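Local coordinates for transcriptional regulator, LacI family (Corynebacterium glutamicum, PDB 3H5T), which binds palindromic promoter motifs and, in response to inositol, activates the inositol phosphate synthase gene and regulates other genes probably serving synthesis of inositol-derived cell wall components and mycothiol, at residues G131-S136 / F326-T331; P142-I147 / D158-E163; P243-W248 / L263-D268. All blocks are in the same frame, centred on the assembly; numbering follows the deposited sequence.

Contact 1: G131-S136 / F326-T331; sequences GVVIYS and FKAGET
Val133, in the strand of 131-136, meets Ala328 and Gly329 on one turn of the helix of 326-331, and the contact between the segments is purely apolar. The two methyls of Val133 divide the work. CG1, anti to the backbone N (chi1 169°), reaches the methyl of the alanine, Val133 CG1 to Ala328 CB being 4.1 Å. CG2 lies over the bare backbone of the next residue, with Val133 CG2 4.4 Å from Gly329 CA. Because the helix offers only a methyl and a glycine here, its backbone comes close to the strand: the CA atoms of Val133 and Ala328 are 6.7 Å apart.

No hydrogen bond crosses between the two segments. In the helix, Lys327 O takes two donors from Thr331, the backbone N at 2.8 Å and the hydroxyl OG1 at a modelled 2.5 Å, short and uncertain in its exact length. They arrive from opposite faces of the carbonyl plane, the hydroxyl tilted 34° out of it. The Thr331 side chain also touches Val155, Pro167 and Val341. In the sheet, the backbone of Val133 pairs with Gly72 and Leu74, and that of Val132 with Pro153 and Val155, so the strand is held on both edges.

One further packing contact lies within the helix: Glu330 CG sits 3.6 Å above one face of the Phe326 ring, toward its rim, and both side chains touch Ala98 of helix 86-98. That helix also reaches Val133 through Phe91, so two helices share this face of the sheet.

All three touching residues are buried and no polar side-chain group enters the interface. The chemistry implies that helix 321-336 is seated here on an inner parallel strand by close apolar packing, without a directional bond between them.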
loop_
_atom_site.group_PDB
_atom_site.type_symbol
_atom_site.label_atom_id
_atom_site.label_comp_id
_atom_site.label_asym_id
_atom_site.label_seq_id
_atom_site.Cartn_x
_atom_site.Cartn_y
_atom_site.Cartn_z
ATOM N N GLY A 131 -4.051 1.277 -19.994
ATOM C CA GLY A 131 -2.829 1.258 -19.213
ATOM C C GLY A 131 -3.008 0.467 -17.934
ATOM O O GLY A 131 -4.132 0.191 -17.521
ATOM N N VAL A 132 -1.906 0.104 -17.293
ATOM C CA VAL A 132 -2.008 -0.670 -16.072
ATOM C C VAL A 132 -1.026 -0.278 -14.976
ATOM O O VAL A 132 0.154 -0.062 -15.225
ATOM C CB VAL A 132 -1.828 -2.178 -16.363
ATOM C CG1 VAL A 132 -0.474 -2.421 -16.988
ATOM C CG2 VAL A 132 -1.981 -2.993 -15.069
ATOM N N VAL A 133 -1.538 -0.177 -13.757
ATOM C CA VAL A 133 -0.713 0.135 -12.599
ATOM C C VAL A 133 -0.431 -1.219 -11.971
ATOM O O VAL A 133 -1.352 -1.883 -11.491
ATOM C CB VAL A 133 -1.473 1.014 -11.576
ATOM C CG1 VAL A 133 -0.684 1.096 -10.282
ATOM C CG2 VAL A 133 -1.709 2.404 -12.161
ATOM N N ILE A 134 0.824 -1.654 -12.005
ATOM C CA ILE A 134 1.150 -2.941 -11.426
ATOM C C ILE A 134 1.382 -2.716 -9.956
ATOM O O ILE A 134 2.265 -1.949 -9.561
ATOM C CB ILE A 134 2.387 -3.571 -12.092
ATOM C CG1 ILE A 134 2.049 -3.915 -13.549
ATOM C CG2 ILE A 134 2.795 -4.827 -11.349
ATOM C CD1 ILE A 134 3.204 -4.416 -14.383
ATOM N N TYR A 135 0.574 -3.383 -9.142
ATOM C CA TYR A 135 0.676 -3.215 -7.707
ATOM C C TYR A 135 1.242 -4.370 -6.907
ATOM O O TYR A 135 0.611 -5.412 -6.765
ATOM C CB TYR A 135 -0.694 -2.845 -7.136
ATOM C CG TYR A 135 -0.698 -2.669 -5.644
ATOM C CD1 TYR A 135 0.184 -1.781 -5.023
ATOM C CD2 TYR A 135 -1.588 -3.382 -4.842
ATOM C CE1 TYR A 135 0.177 -1.605 -3.626
ATOM C CE2 TYR A 135 -1.605 -3.219 -3.449
ATOM C CZ TYR A 135 -0.723 -2.330 -2.851
ATOM O OH TYR A 135 -0.750 -2.166 -1.488
ATOM N N SER A 136 2.441 -4.161 -6.378
ATOM C CA SER A 136 3.093 -5.140 -5.522
ATOM C C SER A 136 3.087 -6.560 -6.066
ATOM O O SER A 136 2.513 -7.467 -5.474
ATOM C CB SER A 136 2.421 -5.108 -4.152
ATOM O OG SER A 136 3.079 -5.961 -3.242
ATOM N N PHE A 326 -1.383 8.026 -5.946
ATOM C CA PHE A 326 -1.618 9.199 -6.780
ATOM C C PHE A 326 -0.498 9.341 -7.800
ATOM O O PHE A 326 -0.757 9.564 -8.984
ATOM C CB PHE A 326 -1.694 10.479 -5.941
ATOM C CG PHE A 326 -2.025 11.708 -6.748
ATOM C CD1 PHE A 326 -3.323 11.933 -7.202
ATOM C CD2 PHE A 326 -1.036 12.625 -7.082
ATOM C CE1 PHE A 326 -3.630 13.063 -7.981
ATOM C CE2 PHE A 326 -1.331 13.752 -7.858
ATOM C CZ PHE A 326 -2.632 13.968 -8.307
ATOM N N LYS A 327 0.746 9.216 -7.351
ATOM C CA LYS A 327 1.877 9.327 -8.273
ATOM C C LYS A 327 1.820 8.191 -9.292
ATOM O O LYS A 327 2.178 8.374 -10.460
ATOM C CB LYS A 327 3.220 9.256 -7.527
ATOM C CG LYS A 327 3.486 10.384 -6.557
ATOM C CD LYS A 327 4.899 10.305 -6.022
ATOM C CE LYS A 327 5.269 11.594 -5.303
ATOM N NZ LYS A 327 5.047 12.799 -6.167
ATOM N N ALA A 328 1.376 7.016 -8.843
ATOM C CA ALA A 328 1.286 5.858 -9.724
ATOM C C ALA A 328 0.334 6.147 -10.875
ATOM O O ALA A 328 0.727 6.094 -12.036
ATOM C CB ALA A 328 0.823 4.640 -8.945
ATOM N N GLY A 329 -0.914 6.465 -10.544
ATOM C CA GLY A 329 -1.908 6.774 -11.561
ATOM C C GLY A 329 -1.502 7.941 -12.447
ATOM O O GLY A 329 -1.679 7.883 -13.661
ATOM N N GLU A 330 -0.965 9.003 -11.846
ATOM C CA GLU A 330 -0.517 10.174 -12.610
ATOM C C GLU A 330 0.573 9.787 -13.592
ATOM O O GLU A 330 0.544 10.179 -14.759
ATOM C CB GLU A 330 0.021 11.266 -11.682
ATOM C CG GLU A 330 -1.051 12.181 -11.117
ATOM C CD GLU A 330 -1.789 12.937 -12.208
ATOM O OE1 GLU A 330 -2.809 13.599 -11.898
ATOM O OE2 GLU A 330 -1.343 12.867 -13.379
ATOM N N THR A 331 1.539 9.016 -13.110
ATOM C CA THR A 331 2.633 8.574 -13.950
ATOM C C THR A 331 2.059 7.794 -15.125
ATOM O O THR A 331 2.480 7.980 -16.265
ATOM C CB THR A 331 3.595 7.684 -13.160
ATOM O OG1 THR A 331 4.141 8.436 -12.073
ATOM C CG2 THR A 331 4.721 7.194 -14.034
#

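Contact 2: P142-I147 / D158-E163; sequences PHIDAI and DQPARE
Two torsions spread the branches of Ile144 toward different partners: chi1 of -65° sets CG2 anti to the backbone N, and chi2 of -63° folds CD1 off to another side. CD1 points end-on at the CG-CD edge of the Pro160 ring, with Ile144 CD1 4.1 Å from Pro160 CD and equally far from CG of that ring. CG2 meets the acid of Glu163, whose chain bends at chi2 (-59°) and brings the carboxylate round to the isoleucine. Ile144 CG2 lies 3.6 Å from Glu163 OE1 and 3.8 Å from Glu163 CD, the two side chains running obliquely across each other. No hydrogen bond joins the segments.

The carboxylate therefore rests its carbon part and one oxygen on a methyl, while its charge is met elsewhere. Glu163 OE1 forms a salt bridge with Arg148, further along the same helix, and OE2 forms one with Lys139, which also donates to Ala161 O. These cations probably offset the neighbouring acid, as Asp145 OD1 stands 5.4 Å from Glu163 OE1, and they tie the loop to both the helix and the chain preceding it.

The peptide bond before Pro160 is cis, and the loop turns there just beyond strand 154-157. Behind the contact, Ile144 packs on Ile134 of strand 132-135, and Glu163 touches Ile156 of strand 154-157, so the isoleucine and the acid both border the sheet. At the start of the loop, Asp158 forms a salt bridge with Lys324.

Strand 132-135, helix 142-150 and strand 154-157 make a beta-alpha-beta crossover between neighbouring parallel strands. Here the first turn of its helix packs against the loop leaving its second strand, at the carboxyl-terminal edge of the sheet, as in the periplasmic-binding-protein fold of LacI-family regulators.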
loop_
_atom_site.group_PDB
_atom_site.type_symbol
_atom_site.label_atom_id
_atom_site.label_comp_id
_atom_site.label_asym_id
_atom_site.label_seq_id
_atom_site.Cartn_x
_atom_site.Cartn_y
_atom_site.Cartn_z
ATOM N N PRO A 142 4.751 -14.031 -14.131
ATOM C CA PRO A 142 4.379 -14.135 -15.542
ATOM C C PRO A 142 3.415 -13.064 -16.046
ATOM O O PRO A 142 3.315 -12.838 -17.249
ATOM C CB PRO A 142 3.818 -15.549 -15.649
ATOM C CG PRO A 142 3.225 -15.781 -14.300
ATOM C CD PRO A 142 4.277 -15.203 -13.371
ATOM N N HIS A 143 2.710 -12.397 -15.137
ATOM C CA HIS A 143 1.779 -11.345 -15.554
ATOM C C HIS A 143 2.561 -10.130 -16.046
ATOM O O HIS A 143 2.123 -9.426 -16.959
ATOM C CB HIS A 143 0.843 -10.983 -14.395
ATOM C CG HIS A 143 -0.036 -12.118 -13.976
ATOM N ND1 HIS A 143 -1.136 -12.516 -14.710
ATOM C CD2 HIS A 143 0.088 -13.016 -12.973
ATOM C CE1 HIS A 143 -1.644 -13.612 -14.179
ATOM N NE2 HIS A 143 -0.920 -13.938 -13.124
ATOM N N ILE A 144 3.724 -9.895 -15.443
ATOM C CA ILE A 144 4.588 -8.793 -15.849
ATOM C C ILE A 144 4.979 -9.015 -17.311
ATOM O O ILE A 144 4.872 -8.101 -18.134
ATOM C CB ILE A 144 5.879 -8.743 -15.001
ATOM C CG1 ILE A 144 5.539 -8.422 -13.544
ATOM C CG2 ILE A 144 6.847 -7.720 -15.585
ATOM C CD1 ILE A 144 4.913 -7.066 -13.333
ATOM N N ASP A 145 5.425 -10.234 -17.629
ATOM C CA ASP A 145 5.830 -10.580 -18.996
ATOM C C ASP A 145 4.640 -10.489 -19.952
ATOM O O ASP A 145 4.786 -10.066 -21.099
ATOM C CB ASP A 145 6.418 -11.997 -19.058
ATOM C CG ASP A 145 7.599 -12.194 -18.109
ATOM O OD1 ASP A 145 8.535 -11.366 -18.117
ATOM O OD2 ASP A 145 7.593 -13.188 -17.353
ATOM N N ALA A 146 3.463 -10.892 -19.479
ATOM C CA ALA A 146 2.269 -10.830 -20.301
ATOM C C ALA A 146 1.950 -9.380 -20.662
ATOM O O ALA A 146 1.568 -9.085 -21.786
ATOM C CB ALA A 146 1.095 -11.470 -19.576
ATOM N N ILE A 147 2.113 -8.475 -19.705
ATOM C CA ILE A 147 1.852 -7.056 -19.940
ATOM C C ILE A 147 2.851 -6.472 -20.942
ATOM O O ILE A 147 2.493 -5.626 -21.760
ATOM C CB ILE A 147 1.929 -6.255 -18.613
ATOM C CG1 ILE A 147 0.722 -6.605 -17.741
ATOM C CG2 ILE A 147 1.989 -4.765 -18.888
ATOM C CD1 ILE A 147 0.725 -5.951 -16.384
ATOM N N ASP A 158 5.732 -0.322 -5.542
ATOM C CA ASP A 158 6.273 -1.219 -4.530
ATOM C C ASP A 158 7.224 -2.282 -5.080
ATOM O O ASP A 158 8.346 -2.421 -4.605
ATOM C CB ASP A 158 5.124 -1.881 -3.765
ATOM C CG ASP A 158 4.705 -1.084 -2.540
ATOM O OD1 ASP A 158 3.601 -1.343 -2.009
ATOM O OD2 ASP A 158 5.486 -0.208 -2.100
ATOM N N GLN A 159 6.782 -3.020 -6.090
ATOM C CA GLN A 159 7.601 -4.069 -6.689
ATOM C C GLN A 159 6.875 -4.599 -7.928
ATOM O O GLN A 159 5.658 -4.496 -8.024
ATOM C CB GLN A 159 7.793 -5.193 -5.667
ATOM C CG GLN A 159 6.479 -5.769 -5.177
ATOM C CD GLN A 159 6.646 -6.728 -4.025
ATOM O OE1 GLN A 159 7.667 -7.406 -3.906
ATOM N NE2 GLN A 159 5.633 -6.812 -3.178
ATOM N N PRO A 160 7.598 -5.202 -8.879
ATOM C CA PRO A 160 9.034 -5.472 -8.938
ATOM C C PRO A 160 9.860 -4.294 -9.450
ATOM O O PRO A 160 9.438 -3.560 -10.341
ATOM C CB PRO A 160 9.107 -6.654 -9.890
ATOM C CG PRO A 160 8.101 -6.229 -10.929
ATOM C CD PRO A 160 6.931 -5.729 -10.086
ATOM N N ALA A 161 11.046 -4.149 -8.879
ATOM C CA ALA A 161 11.967 -3.095 -9.260
ATOM C C ALA A 161 12.766 -3.535 -10.469
ATOM O O ALA A 161 12.847 -4.723 -10.775
ATOM C CB ALA A 161 12.927 -2.799 -8.103
ATOM N N ARG A 162 13.353 -2.562 -11.153
ATOM C CA ARG A 162 14.205 -2.830 -12.295
ATOM C C ARG A 162 13.583 -3.566 -13.483
ATOM O O ARG A 162 14.187 -4.486 -14.030
ATOM C CB ARG A 162 15.454 -3.576 -11.814
ATOM C CG ARG A 162 16.320 -2.777 -10.831
ATOM C CD ARG A 162 17.455 -3.613 -10.257
ATOM N NE ARG A 162 16.950 -4.624 -9.333
ATOM C CZ ARG A 162 16.531 -4.372 -8.092
ATOM N NH1 ARG A 162 16.564 -3.130 -7.606
ATOM N NH2 ARG A 162 16.061 -5.365 -7.338
ATOM N N GLU A 163 12.375 -3.177 -13.878
ATOM C CA GLU A 163 11.745 -3.774 -15.051
ATOM C C GLU A 163 11.962 -2.734 -16.134
ATOM O O GLU A 163 11.723 -1.557 -15.907
ATOM C CB GLU A 163 10.241 -3.994 -14.848
ATOM C CG GLU A 163 9.876 -5.253 -14.078
ATOM C CD GLU A 163 10.382 -6.522 -14.745
ATOM O OE1 GLU A 163 10.224 -6.650 -15.976
ATOM O OE2 GLU A 163 10.931 -7.397 -14.036
#

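Contact 3: P243-W248 / L263-D268; sequences PIMECW and LETHPD
The contact closes the first half of a beta-alpha-beta crossover: Pro243, at the entry to strand 244-247, packs against His266, the first residue to leave helical geometry after helix 252-265. Their main interaction is a CH-pi contact. Pro243 CB stands over one face of the imidazole, 3.7 Å from the ring centroid of His266 and only 20° off the ring normal. It is displaced toward the rim, so Pro243 CB is 3.6 Å from both CE1 and NE2 of His266. The neighbouring CG lies higher, nearly over the ring centre, with Pro243 CG 4.0 Å from His266 CD2. The proline and the histidine point past one another, antiparallel.

With CG of His266 beside its backbone N and anti to the carbonyl carbon (chi1 -55°), the ring is laid against the proline. A weak hydrogen bond links ND1 to Leu262 O in the last turn of the helix.

Met245 approaches from elsewhere. Its terminal methyl lies at the ring edge, near the ring plane, with Met245 CE 4.4 Å from His266 CE1. The same methyl touches the side chain of the preceding residue, Met245 CE to Thr265 OG1 being 4.2 Å. That hydroxyl is hydrogen-bonded to Glu261 O, one turn back in the helix. Met245 also packs on Val258, Glu261 and Leu262, and so lies along the inner side of helix 252-265.

On the sheet side, the backbone of Pro243 and Met245 pairs with Ile194 of strand 192-197. The connection continues from His266 into strand 271-274, which lies on the other side of strand 192-197. Such a parallel crossover, packed over an intervening strand, belongs to the alpha/beta sandwich of the second subdomain in LacI-family effector-binding regions.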
loop_
_atom_site.group_PDB
_atom_site.type_symbol
_atom_site.label_atom_id
_atom_site.label_comp_id
_atom_site.label_asym_id
_atom_site.label_seq_id
_atom_site.Cartn_x
_atom_site.Cartn_y
_atom_site.Cartn_z
ATOM N N PRO A 243 14.120 -16.244 14.761
ATOM C CA PRO A 243 13.092 -16.978 14.017
ATOM C C PRO A 243 12.286 -16.072 13.081
ATOM O O PRO A 243 11.998 -14.921 13.410
ATOM C CB PRO A 243 12.242 -17.582 15.126
ATOM C CG PRO A 243 12.325 -16.542 16.199
ATOM C CD PRO A 243 13.784 -16.170 16.193
ATOM N N ILE A 244 11.926 -16.606 11.918
ATOM C CA ILE A 244 11.170 -15.862 10.916
ATOM C C ILE A 244 9.986 -16.666 10.387
ATOM O O ILE A 244 10.172 -17.675 9.716
ATOM C CB ILE A 244 12.085 -15.482 9.725
ATOM C CG1 ILE A 244 13.201 -14.553 10.209
ATOM C CG2 ILE A 244 11.269 -14.820 8.617
ATOM C CD1 ILE A 244 14.263 -14.272 9.171
ATOM N N MET A 245 8.769 -16.225 10.688
ATOM C CA MET A 245 7.586 -16.924 10.201
ATOM C C MET A 245 6.806 -16.088 9.189
ATOM O O MET A 245 6.878 -14.860 9.188
ATOM C CB MET A 245 6.683 -17.335 11.367
ATOM C CG MET A 245 7.317 -18.399 12.265
ATOM S SD MET A 245 6.125 -19.517 12.993
ATOM C CE MET A 245 7.231 -20.672 13.768
ATOM N N GLU A 246 6.055 -16.769 8.329
ATOM C CA GLU A 246 5.287 -16.104 7.288
ATOM C C GLU A 246 3.895 -16.689 7.077
ATOM O O GLU A 246 3.614 -17.818 7.474
ATOM C CB GLU A 246 6.078 -16.168 5.970
ATOM C CG GLU A 246 5.313 -16.691 4.750
ATOM C CD GLU A 246 6.195 -16.852 3.516
ATOM O OE1 GLU A 246 7.327 -17.362 3.649
ATOM O OE2 GLU A 246 5.756 -16.486 2.408
ATOM N N CYS A 247 3.016 -15.889 6.478
ATOM C CA CYS A 247 1.679 -16.341 6.134
ATOM C C CYS A 247 1.506 -15.978 4.665
ATOM O O CYS A 247 1.488 -14.803 4.287
ATOM C CB CYS A 247 0.598 -15.698 7.026
ATOM S SG CYS A 247 0.505 -13.905 7.127
ATOM N N TRP A 248 1.425 -17.004 3.830
ATOM C CA TRP A 248 1.297 -16.811 2.393
ATOM C C TRP A 248 0.115 -15.913 2.028
ATOM O O TRP A 248 0.218 -15.058 1.147
ATOM C CB TRP A 248 1.161 -18.165 1.713
ATOM C CG TRP A 248 1.596 -18.155 0.298
ATOM C CD1 TRP A 248 2.872 -18.066 -0.159
ATOM C CD2 TRP A 248 0.757 -18.260 -0.853
ATOM N NE1 TRP A 248 2.885 -18.114 -1.533
ATOM C CE2 TRP A 248 1.597 -18.231 -1.984
ATOM C CE3 TRP A 248 -0.629 -18.374 -1.040
ATOM C CZ2 TRP A 248 1.102 -18.315 -3.292
ATOM C CZ3 TRP A 248 -1.124 -18.456 -2.340
ATOM C CH2 TRP A 248 -0.256 -18.425 -3.450
ATOM N N LEU A 263 4.863 -17.185 18.686
ATOM C CA LEU A 263 4.951 -16.903 20.114
ATOM C C LEU A 263 4.751 -18.160 20.944
ATOM O O LEU A 263 5.216 -18.247 22.077
ATOM C CB LEU A 263 3.910 -15.848 20.499
ATOM C CG LEU A 263 4.074 -14.516 19.762
ATOM C CD1 LEU A 263 2.969 -13.560 20.171
ATOM C CD2 LEU A 263 5.457 -13.935 20.064
ATOM N N GLU A 264 4.051 -19.126 20.364
ATOM C CA GLU A 264 3.779 -20.396 21.018
ATOM C C GLU A 264 5.021 -21.280 20.869
ATOM O O GLU A 264 5.336 -22.081 21.748
ATOM C CB GLU A 264 2.569 -21.058 20.351
ATOM C CG GLU A 264 1.553 -21.648 21.302
ATOM C CD GLU A 264 0.242 -21.970 20.612
ATOM O OE1 GLU A 264 0.267 -22.618 19.541
ATOM O OE2 GLU A 264 -0.816 -21.579 21.143
ATOM N N THR A 265 5.724 -21.111 19.751
ATOM C CA THR A 265 6.931 -21.871 19.455
ATOM C C THR A 265 8.177 -21.298 20.141
ATOM O O THR A 265 9.066 -22.041 20.569
ATOM C CB THR A 265 7.163 -21.929 17.936
ATOM O OG1 THR A 265 6.054 -22.596 17.320
ATOM C CG2 THR A 265 8.443 -22.679 17.609
ATOM N N HIS A 266 8.244 -19.974 20.236
ATOM C CA HIS A 266 9.370 -19.310 20.885
ATOM C C HIS A 266 8.811 -18.397 21.989
ATOM O O HIS A 266 8.723 -17.179 21.816
ATOM C CB HIS A 266 10.168 -18.487 19.863
ATOM C CG HIS A 266 10.640 -19.274 18.678
ATOM N ND1 HIS A 266 9.826 -19.569 17.604
ATOM C CD2 HIS A 266 11.844 -19.829 18.398
ATOM C CE1 HIS A 266 10.506 -20.270 16.715
ATOM N NE2 HIS A 266 11.733 -20.442 17.172
ATOM N N PRO A 267 8.425 -18.985 23.137
ATOM C CA PRO A 267 7.863 -18.248 24.280
ATOM C C PRO A 267 8.837 -17.293 24.963
ATOM O O PRO A 267 8.437 -16.434 25.751
ATOM C CB PRO A 267 7.404 -19.367 25.219
ATOM C CG PRO A 267 7.157 -20.524 24.296
ATOM C CD PRO A 267 8.344 -20.435 23.377
ATOM N N ASP A 268 10.116 -17.450 24.656
ATOM C CA ASP A 268 11.152 -16.616 25.242
ATOM C C ASP A 268 11.324 -15.253 24.560
ATOM O O ASP A 268 11.984 -14.368 25.103
ATOM C CB ASP A 268 12.475 -17.378 25.214
ATOM C CG ASP A 268 12.779 -17.960 23.845
ATOM O OD1 ASP A 268 11.984 -18.799 23.361
ATOM O OD2 ASP A 268 13.810 -17.576 23.248
#

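From the N terminus, strand 132-135 supplies the first half of contact 1. Contact 2 closes a short loop around the end of helix 142-150 and strand 154-157. The chain passes into the second sheet, where contact 3 closes another short loop, through helix 252-265, and returns to complete contact 1 at 326-331. Contacts 2 and 3 are in series, both within the long span of contact 1. Contact 1 seats a helix on the seven-stranded sheet, and contact 2 joins a helix to a loop at its carboxyl-terminal edge. Between them Ile147 packs on Val132 and Ile134, and Ser136 possibly hydrogen-bonds Gln159. Contact 3, its centre 34 Å from that of contact 1, belongs to the five-stranded sheet.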